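Local coordinates for protein putidaredoxin reductase (Pseudomonas putida, PDB 1Q1R) that probably carries electrons from NADH through its bound FAD to putidaredoxin, the partner that supplies the cytochrome P450cam monooxygenase, at residues R151-G156 against L237-V242; G216-T221 against A228-D233; Q291-W296 against V341-G346. All coordinates share one frame; numbering follows the deposited sequence.

Contact 1: residues R151-G156 against L237-V242; sequences RLVVIG and LPADLV
Arg151 and Asp240 fasten the start of strand 151-155 to the turn leading into strand 241-244. The backbone N of Arg151 gives its hydrogen to Asp240 OD2 at 2.7 Å, an almost straight bond (170° at the hydrogen) made to the anti lone pair of that oxygen. Arg151 O is in turn gripped twice, by Asp240 N at 2.7 Å and by Leu241 N at 3.1 Å. Aspartate suits the turn because its chain is short and its CG, beside its own backbone N (chi1 -66°), turns the carboxylate toward the Arg151 amide. With an alanine here the hydrogen bond from its backbone N to Arg151 O could remain, but Arg151 N would probably be left without its acceptor and the turn freer to shift. Beyond it the strands run parallel, Val153 N reaching Leu241 O at 3.0 Å.

The tight packing lies on the apolar faces. On one, Leu152 extends CD1 beside Leu241, 3.9 Å from its CG; on the other, Val153 CG2 meets the small Ala239 CB at 3.8 Å, and Ile155 CD1 slants across to Val242 CG1 at 3.7 Å. The looser, partly exposed end belongs to Arg151, whose extended chain brings CD within 3.8 Å of Pro238 CG while its charged end is not in contact with the Asp240 carboxylate.

Gly156, just past the strand, opens a GxGxxG sequence, consistent with a Rossmann-type NAD-binding domain as in glutathione reductase. Strand 174-178 bonds to the other edge of strand 151-155, helix 159-170 covers Leu152 and Val154 through Ala168 and Val164, and strand 226-231 lays Val229 against Val153 and Val242.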
loop_
_atom_site.group_PDB
_atom_site.type_symbol
_atom_site.label_atom_id
_atom_site.label_comp_id
_atom_site.label_asym_id
_atom_site.label_seq_id
_atom_site.Cartn_x
_atom_site.Cartn_y
_atom_site.Cartn_z
ATOM N N ARG A 151 6.393 21.975 15.205
ATOM C CA ARG A 151 6.511 22.002 13.757
ATOM C C ARG A 151 6.886 20.680 13.114
ATOM O O ARG A 151 7.909 20.074 13.438
ATOM C CB ARG A 151 7.509 23.091 13.346
ATOM C CG ARG A 151 6.983 24.503 13.585
ATOM C CD ARG A 151 8.097 25.544 13.579
ATOM N NE ARG A 151 7.565 26.901 13.687
ATOM C CZ ARG A 151 7.037 27.581 12.673
ATOM N NH1 ARG A 151 6.977 27.037 11.463
ATOM N NH2 ARG A 151 6.558 28.804 12.867
ATOM N N LEU A 152 6.041 20.241 12.188
ATOM C CA LEU A 152 6.274 19.005 11.462
ATOM C C LEU A 152 6.563 19.291 10.000
ATOM O O LEU A 152 5.950 20.167 9.389
ATOM C CB LEU A 152 5.050 18.082 11.533
ATOM C CG LEU A 152 5.019 16.921 10.517
ATOM C CD1 LEU A 152 6.151 15.943 10.802
ATOM C CD2 LEU A 152 3.678 16.202 10.582
ATOM N N VAL A 153 7.515 18.554 9.451
ATOM C CA VAL A 153 7.824 18.659 8.042
ATOM C C VAL A 153 7.725 17.246 7.501
ATOM O O VAL A 153 8.435 16.344 7.946
ATOM C CB VAL A 153 9.239 19.202 7.762
ATOM C CG1 VAL A 153 9.515 19.131 6.259
ATOM C CG2 VAL A 153 9.350 20.650 8.233
ATOM N N VAL A 154 6.805 17.053 6.565
ATOM C CA VAL A 154 6.610 15.761 5.932
ATOM C C VAL A 154 7.331 15.817 4.587
ATOM O O VAL A 154 7.112 16.739 3.803
ATOM C CB VAL A 154 5.107 15.479 5.668
ATOM C CG1 VAL A 154 4.948 14.138 4.973
ATOM C CG2 VAL A 154 4.320 15.523 6.983
ATOM N N ILE A 155 8.194 14.842 4.329
ATOM C CA ILE A 155 8.920 14.791 3.063
ATOM C C ILE A 155 8.321 13.681 2.210
ATOM O O ILE A 155 8.523 12.495 2.481
ATOM C CB ILE A 155 10.421 14.523 3.287
ATOM C CG1 ILE A 155 10.998 15.590 4.223
ATOM C CG2 ILE A 155 11.160 14.552 1.949
ATOM C CD1 ILE A 155 12.396 15.282 4.733
ATOM N N GLY A 156 7.566 14.078 1.187
ATOM C CA GLY A 156 6.932 13.112 0.305
ATOM C C GLY A 156 5.437 13.375 0.247
ATOM O O GLY A 156 4.779 13.451 1.285
ATOM N N LEU A 237 13.440 25.411 6.962
ATOM C CA LEU A 237 12.178 25.072 7.602
ATOM C C LEU A 237 12.470 24.499 8.985
ATOM O O LEU A 237 12.945 23.373 9.104
ATOM C CB LEU A 237 11.421 24.038 6.761
ATOM C CG LEU A 237 10.995 24.475 5.356
ATOM C CD1 LEU A 237 10.510 23.270 4.574
ATOM C CD2 LEU A 237 9.909 25.533 5.452
ATOM N N PRO A 238 12.205 25.276 10.048
ATOM C CA PRO A 238 12.458 24.782 11.405
ATOM C C PRO A 238 11.518 23.610 11.660
ATOM O O PRO A 238 10.354 23.657 11.272
ATOM C CB PRO A 238 12.139 25.993 12.274
ATOM C CG PRO A 238 11.030 26.663 11.505
ATOM C CD PRO A 238 11.538 26.591 10.079
ATOM N N ALA A 239 12.017 22.556 12.298
ATOM C CA ALA A 239 11.181 21.391 12.548
ATOM C C ALA A 239 11.426 20.722 13.889
ATOM O O ALA A 239 12.564 20.617 14.344
ATOM C CB ALA A 239 11.379 20.371 11.434
ATOM N N ASP A 240 10.345 20.274 14.516
ATOM C CA ASP A 240 10.434 19.559 15.783
ATOM C C ASP A 240 10.309 18.075 15.454
ATOM O O ASP A 240 10.712 17.212 16.233
ATOM C CB ASP A 240 9.294 19.967 16.718
ATOM C CG ASP A 240 9.388 21.412 17.147
ATOM O OD1 ASP A 240 10.430 21.784 17.719
ATOM O OD2 ASP A 240 8.422 22.172 16.915
ATOM N N LEU A 241 9.752 17.792 14.279
ATOM C CA LEU A 241 9.545 16.420 13.832
ATOM C C LEU A 241 9.613 16.346 12.312
ATOM O O LEU A 241 9.118 17.234 11.620
ATOM C CB LEU A 241 8.172 15.930 14.303
ATOM C CG LEU A 241 7.747 14.493 13.998
ATOM C CD1 LEU A 241 8.672 13.512 14.715
ATOM C CD2 LEU A 241 6.297 14.294 14.455
ATOM N N VAL A 242 10.230 15.288 11.800
ATOM C CA VAL A 242 10.344 15.091 10.360
ATOM C C VAL A 242 9.924 13.672 10.030
ATOM O O VAL A 242 10.440 12.712 10.598
ATOM C CB VAL A 242 11.794 15.303 9.845
ATOM C CG1 VAL A 242 11.862 15.003 8.346
ATOM C CG2 VAL A 242 12.243 16.739 10.109
#

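Contact 2: residues G216-T221 against A228-D233; sequences GFEMST and AVLCED
Phe217 and Val229 are matched across the strands as a non-hydrogen-bonded antiparallel pair, their side chains lying side by side and pointing the same way. In Phe217, CG lies beside the backbone N (chi1 -51°), which brings CE2 to 4.0 Å from Val229 CG1 and leaves Ala228 O near the ring plane at its edge. Both methyls of the branched valine touch the CD2-CE2 side of the ring, whose other neighbours include Val124 of helix 123-126.

The two strands form a beta hairpin and, with strand 236-238, the three-stranded antiparallel meander that the glutathione reductase fold inserts between strands 207-209 and 241-244 of its second parallel sheet. Leu230 N bonds to Gly216 O at 2.9 Å and Glu218 N to Ala228 O at 3.0 Å; the outer bonds, from Gly216 N and Ala228 N, are weak.

On the opposite face Leu230 has a second torsion well off a staggered value (chi2 -29°), which lays CD2 over the neighbouring backbone, 3.3 Å from Phe217 CA. Gly216 suits its place because the backbone there is almost fully extended (phi 172°), a shape glycine adopts far more easily than other residues. Glu218 crosses Leu230 at about a right angle: its CG touches CD2 at 3.7 Å, and its extended chain carries the carboxylate past Ala228, whose CB sits 3.3 Å from OE1, to a salt bridge with Arg236 on the third strand.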
loop_
_atom_site.group_PDB
_atom_site.type_symbol
_atom_site.label_atom_id
_atom_site.label_comp_id
_atom_site.label_asym_id
_atom_site.label_seq_id
_atom_site.Cartn_x
_atom_site.Cartn_y
_atom_site.Cartn_z
ATOM N N GLY A 216 19.341 19.100 2.876
ATOM C CA GLY A 216 19.982 18.726 4.123
ATOM C C GLY A 216 19.239 19.112 5.385
ATOM O O GLY A 216 18.083 19.541 5.340
ATOM N N PHE A 217 19.911 18.971 6.525
ATOM C CA PHE A 217 19.289 19.291 7.805
ATOM C C PHE A 217 20.251 19.946 8.787
ATOM O O PHE A 217 21.469 19.832 8.657
ATOM C CB PHE A 217 18.750 18.016 8.478
ATOM C CG PHE A 217 17.879 17.169 7.594
ATOM C CD1 PHE A 217 18.441 16.284 6.682
ATOM C CD2 PHE A 217 16.495 17.256 7.676
ATOM C CE1 PHE A 217 17.633 15.493 5.862
ATOM C CE2 PHE A 217 15.680 16.475 6.865
ATOM C CZ PHE A 217 16.251 15.591 5.955
ATOM N N GLU A 218 19.683 20.636 9.770
ATOM C CA GLU A 218 20.469 21.242 10.833
ATOM C C GLU A 218 20.103 20.367 12.027
ATOM O O GLU A 218 18.962 19.903 12.123
ATOM C CB GLU A 218 20.048 22.689 11.084
ATOM C CG GLU A 218 20.240 23.587 9.877
ATOM C CD GLU A 218 19.914 25.039 10.155
ATOM O OE1 GLU A 218 19.011 25.312 10.973
ATOM O OE2 GLU A 218 20.554 25.913 9.536
ATOM N N MET A 219 21.058 20.119 12.915
ATOM C CA MET A 219 20.803 19.276 14.077
ATOM C C MET A 219 21.402 19.805 15.363
ATOM O O MET A 219 22.370 20.557 15.335
ATOM C CB MET A 219 21.351 17.880 13.830
ATOM C CG MET A 219 20.638 17.141 12.734
ATOM S SD MET A 219 21.261 15.490 12.689
ATOM C CE MET A 219 20.453 14.799 14.148
ATOM N N SER A 220 20.821 19.397 16.491
ATOM C CA SER A 220 21.307 19.812 17.802
ATOM C C SER A 220 22.448 18.880 18.200
ATOM O O SER A 220 22.362 17.667 18.023
ATOM C CB SER A 220 20.180 19.742 18.842
ATOM O OG SER A 220 19.631 18.436 18.910
ATOM N N THR A 221 23.517 19.456 18.736
ATOM C CA THR A 221 24.689 18.686 19.132
ATOM C C THR A 221 24.470 17.780 20.345
ATOM O O THR A 221 24.913 16.633 20.358
ATOM C CB THR A 221 25.884 19.631 19.424
ATOM O OG1 THR A 221 27.058 18.855 19.687
ATOM C CG2 THR A 221 25.583 20.520 20.630
ATOM N N ALA A 228 15.973 21.569 11.893
ATOM C CA ALA A 228 15.515 22.248 10.686
ATOM C C ALA A 228 15.781 21.469 9.402
ATOM O O ALA A 228 16.732 20.697 9.308
ATOM C CB ALA A 228 16.154 23.637 10.596
ATOM N N VAL A 229 14.919 21.684 8.415
ATOM C CA VAL A 229 15.042 21.029 7.115
ATOM C C VAL A 229 15.430 22.128 6.125
ATOM O O VAL A 229 14.789 23.178 6.082
ATOM C CB VAL A 229 13.693 20.405 6.672
ATOM C CG1 VAL A 229 13.869 19.646 5.358
ATOM C CG2 VAL A 229 13.163 19.476 7.761
ATOM N N LEU A 230 16.480 21.901 5.343
ATOM C CA LEU A 230 16.912 22.905 4.374
ATOM C C LEU A 230 16.541 22.493 2.960
ATOM O O LEU A 230 16.737 21.347 2.568
ATOM C CB LEU A 230 18.433 23.126 4.437
ATOM C CG LEU A 230 19.117 23.546 5.742
ATOM C CD1 LEU A 230 18.168 24.351 6.621
ATOM C CD2 LEU A 230 19.571 22.306 6.475
ATOM N N CYS A 231 16.007 23.435 2.197
ATOM C CA CYS A 231 15.625 23.160 0.819
ATOM C C CYS A 231 16.712 23.633 -0.128
ATOM O O CYS A 231 17.456 24.562 0.181
ATOM C CB CYS A 231 14.316 23.864 0.485
ATOM S SG CYS A 231 12.966 23.392 1.574
ATOM N N GLU A 232 16.788 22.990 -1.287
ATOM C CA GLU A 232 17.778 23.321 -2.303
ATOM C C GLU A 232 17.779 24.808 -2.670
ATOM O O GLU A 232 18.825 25.372 -2.994
ATOM C CB GLU A 232 17.527 22.465 -3.548
ATOM C CG GLU A 232 18.512 22.682 -4.679
ATOM C CD GLU A 232 19.958 22.565 -4.233
ATOM O OE1 GLU A 232 20.280 21.619 -3.481
ATOM O OE2 GLU A 232 20.774 23.417 -4.646
ATOM N N ASP A 233 16.616 25.447 -2.608
ATOM C CA ASP A 233 16.527 26.860 -2.951
ATOM C C ASP A 233 16.897 27.785 -1.789
ATOM O O ASP A 233 16.661 28.992 -1.853
ATOM C CB ASP A 233 15.119 27.185 -3.450
ATOM C CG ASP A 233 14.111 27.262 -2.333
ATOM O OD1 ASP A 233 14.246 26.501 -1.347
ATOM O OD2 ASP A 233 13.177 28.084 -2.447
#

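Contact 3: residues Q291-W296 against V341-G346; sequences QLYDRW and VGLSEG
The nearest CA atoms across the contact, those of Tyr293 and Leu343, stand 8.3 Å apart, so there is no direct backbone pairing; side chains of 291-296, where Asp294 and Arg295 form a G1 bulge opposite Ser290, reach side chains and backbone of 341-346. Tyr293 OH accepts a hydrogen bond from Leu343 N at 3.1 Å while also bonding to Leu372 O. Leu343 CB lies over one face of the ring, 4.3 Å from its centroid, a CH-pi contact toward the rim. Gly342 suits its place because at its positive phi (85°) a CB would jam against the preceding carbonyl O, and it would also run into the phenol oxygen.

Arg295 starts from the crowded position between its backbone N and carbonyl carbon (chi1 73°) and then runs extended. A water in the guanidinium plane accepts from NH2 at 2.7 Å and donates to Leu343 O and Glu345 O. The Glu345 carboxylate stacks over one guanidinium face, the planes 21° apart; with NE 3.8 Å from OE2, the salt bridge is long and no N-H points at the oxygen.

This join of the nucleotide-binding and C-terminal parts combines directed tyrosine and water bonds and leucine packing with longer-range charge attraction.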
loop_
_atom_site.group_PDB
_atom_site.type_symbol
_atom_site.label_atom_id
_atom_site.label_comp_id
_atom_site.label_asym_id
_atom_site.label_seq_id
_atom_site.Cartn_x
_atom_site.Cartn_y
_atom_site.Cartn_z
ATOM N N GLN A 291 -3.993 -9.164 -16.572
ATOM C CA GLN A 291 -4.610 -9.448 -17.862
ATOM C C GLN A 291 -5.616 -8.348 -18.180
ATOM O O GLN A 291 -5.880 -8.045 -19.342
ATOM C CB GLN A 291 -5.278 -10.829 -17.844
ATOM C CG GLN A 291 -6.156 -11.088 -16.639
ATOM C CD GLN A 291 -6.365 -12.573 -16.388
ATOM O OE1 GLN A 291 -6.864 -13.300 -17.252
ATOM N NE2 GLN A 291 -5.979 -13.034 -15.197
ATOM N N LEU A 292 -6.154 -7.735 -17.134
ATOM C CA LEU A 292 -7.113 -6.653 -17.300
ATOM C C LEU A 292 -6.454 -5.499 -18.060
ATOM O O LEU A 292 -7.074 -4.876 -18.922
ATOM C CB LEU A 292 -7.602 -6.176 -15.930
ATOM C CG LEU A 292 -8.737 -5.154 -15.909
ATOM C CD1 LEU A 292 -9.930 -5.699 -16.687
ATOM C CD2 LEU A 292 -9.126 -4.856 -14.465
ATOM N N TYR A 293 -5.192 -5.220 -17.746
ATOM C CA TYR A 293 -4.471 -4.145 -18.421
ATOM C C TYR A 293 -3.366 -4.679 -19.327
ATOM O O TYR A 293 -2.610 -3.909 -19.923
ATOM C CB TYR A 293 -3.874 -3.175 -17.399
ATOM C CG TYR A 293 -4.919 -2.472 -16.569
ATOM C CD1 TYR A 293 -5.455 -3.073 -15.430
ATOM C CD2 TYR A 293 -5.415 -1.228 -16.955
ATOM C CE1 TYR A 293 -6.462 -2.453 -14.696
ATOM C CE2 TYR A 293 -6.420 -0.601 -16.232
ATOM C CZ TYR A 293 -6.941 -1.217 -15.105
ATOM O OH TYR A 293 -7.948 -0.602 -14.399
ATOM N N ASP A 294 -3.279 -6.000 -19.425
ATOM C CA ASP A 294 -2.273 -6.649 -20.259
ATOM C C ASP A 294 -0.874 -6.072 -20.042
ATOM O O ASP A 294 -0.245 -5.579 -20.981
ATOM C CB ASP A 294 -2.650 -6.519 -21.741
ATOM C CG ASP A 294 -1.744 -7.335 -22.650
ATOM O OD1 ASP A 294 -1.718 -7.057 -23.870
ATOM O OD2 ASP A 294 -1.065 -8.261 -22.149
ATOM N N ARG A 295 -0.401 -6.113 -18.799
ATOM C CA ARG A 295 0.937 -5.628 -18.478
ATOM C C ARG A 295 1.365 -6.046 -17.076
ATOM O O ARG A 295 0.533 -6.403 -16.239
ATOM C CB ARG A 295 1.032 -4.105 -18.627
ATOM C CG ARG A 295 0.347 -3.277 -17.554
ATOM C CD ARG A 295 0.878 -1.845 -17.610
ATOM N NE ARG A 295 0.233 -0.950 -16.653
ATOM C CZ ARG A 295 -0.963 -0.395 -16.830
ATOM N NH1 ARG A 295 -1.654 -0.637 -17.938
ATOM N NH2 ARG A 295 -1.471 0.400 -15.897
ATOM N N TRP A 296 2.673 -6.018 -16.835
ATOM C CA TRP A 296 3.223 -6.403 -15.542
ATOM C C TRP A 296 3.193 -5.243 -14.572
ATOM O O TRP A 296 3.668 -4.148 -14.879
ATOM C CB TRP A 296 4.659 -6.906 -15.700
ATOM C CG TRP A 296 4.749 -8.115 -16.557
ATOM C CD1 TRP A 296 4.750 -8.155 -17.922
ATOM C CD2 TRP A 296 4.778 -9.474 -16.114
ATOM N NE1 TRP A 296 4.776 -9.457 -18.357
ATOM C CE2 TRP A 296 4.793 -10.290 -17.268
ATOM C CE3 TRP A 296 4.792 -10.086 -14.852
ATOM C CZ2 TRP A 296 4.821 -11.688 -17.200
ATOM C CZ3 TRP A 296 4.820 -11.479 -14.784
ATOM C CH2 TRP A 296 4.834 -12.262 -15.953
ATOM N N VAL A 341 -10.303 2.969 -7.901
ATOM C CA VAL A 341 -10.374 1.674 -8.572
ATOM C C VAL A 341 -9.701 1.749 -9.940
ATOM O O VAL A 341 -9.852 2.732 -10.665
ATOM C CB VAL A 341 -11.836 1.189 -8.755
ATOM C CG1 VAL A 341 -12.646 2.221 -9.521
ATOM C CG2 VAL A 341 -11.846 -0.142 -9.489
ATOM N N GLY A 342 -8.943 0.707 -10.276
ATOM C CA GLY A 342 -8.255 0.661 -11.552
ATOM C C GLY A 342 -6.915 1.364 -11.542
ATOM O O GLY A 342 -6.507 1.942 -10.529
ATOM N N LEU A 343 -6.228 1.313 -12.680
ATOM C CA LEU A 343 -4.925 1.944 -12.842
ATOM C C LEU A 343 -5.055 3.016 -13.916
ATOM O O LEU A 343 -5.427 2.725 -15.051
ATOM C CB LEU A 343 -3.885 0.896 -13.252
ATOM C CG LEU A 343 -3.807 -0.297 -12.292
ATOM C CD1 LEU A 343 -2.811 -1.324 -12.809
ATOM C CD2 LEU A 343 -3.408 0.194 -10.903
ATOM N N SER A 344 -4.743 4.254 -13.547
ATOM C CA SER A 344 -4.850 5.401 -14.447
ATOM C C SER A 344 -3.765 5.532 -15.516
ATOM O O SER A 344 -3.922 6.286 -16.481
ATOM C CB SER A 344 -4.879 6.684 -13.619
ATOM O OG SER A 344 -3.719 6.786 -12.809
ATOM N N GLU A 345 -2.672 4.801 -15.344
ATOM C CA GLU A 345 -1.551 4.854 -16.278
ATOM C C GLU A 345 -1.968 4.735 -17.748
ATOM O O GLU A 345 -2.586 3.752 -18.152
ATOM C CB GLU A 345 -0.546 3.755 -15.916
ATOM C CG GLU A 345 0.830 3.903 -16.539
ATOM C CD GLU A 345 0.944 3.216 -17.882
ATOM O OE1 GLU A 345 0.224 3.618 -18.822
ATOM O OE2 GLU A 345 1.755 2.270 -17.997
ATOM N N GLY A 346 -1.631 5.750 -18.540
ATOM C CA GLY A 346 -1.952 5.730 -19.957
ATOM C C GLY A 346 -3.221 6.446 -20.388
ATOM O O GLY A 346 -3.633 6.334 -21.545
HETATM O O HOH W 1 -3.709 1.610 -16.786
#

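How the contacts relate
Contacts 1 and 2 belong together: their centres are 10 Å apart, and strand 226-231 of contact 2 neighbours strand 236-238 of contact 1 in one antiparallel sheet, with a probable hydrogen bond from Val229 N to Leu237 O. Contact 1 is the buried one, with parallel pairing of strands 151-155 and 241-244, aliphatic faces and one carboxylate-to-amide bond; contact 2, farther out and partly buried, pairs antiparallel strands and mixes apolar with charged side chains. Contact 3 stands apart, its nearest atoms about 17 Å from contact 1 and about 28 Å from contact 2. There, at the surface, a strand start with its preceding turn meets residues 341-346 without strand pairing, through a phenol, a water and opposite charges.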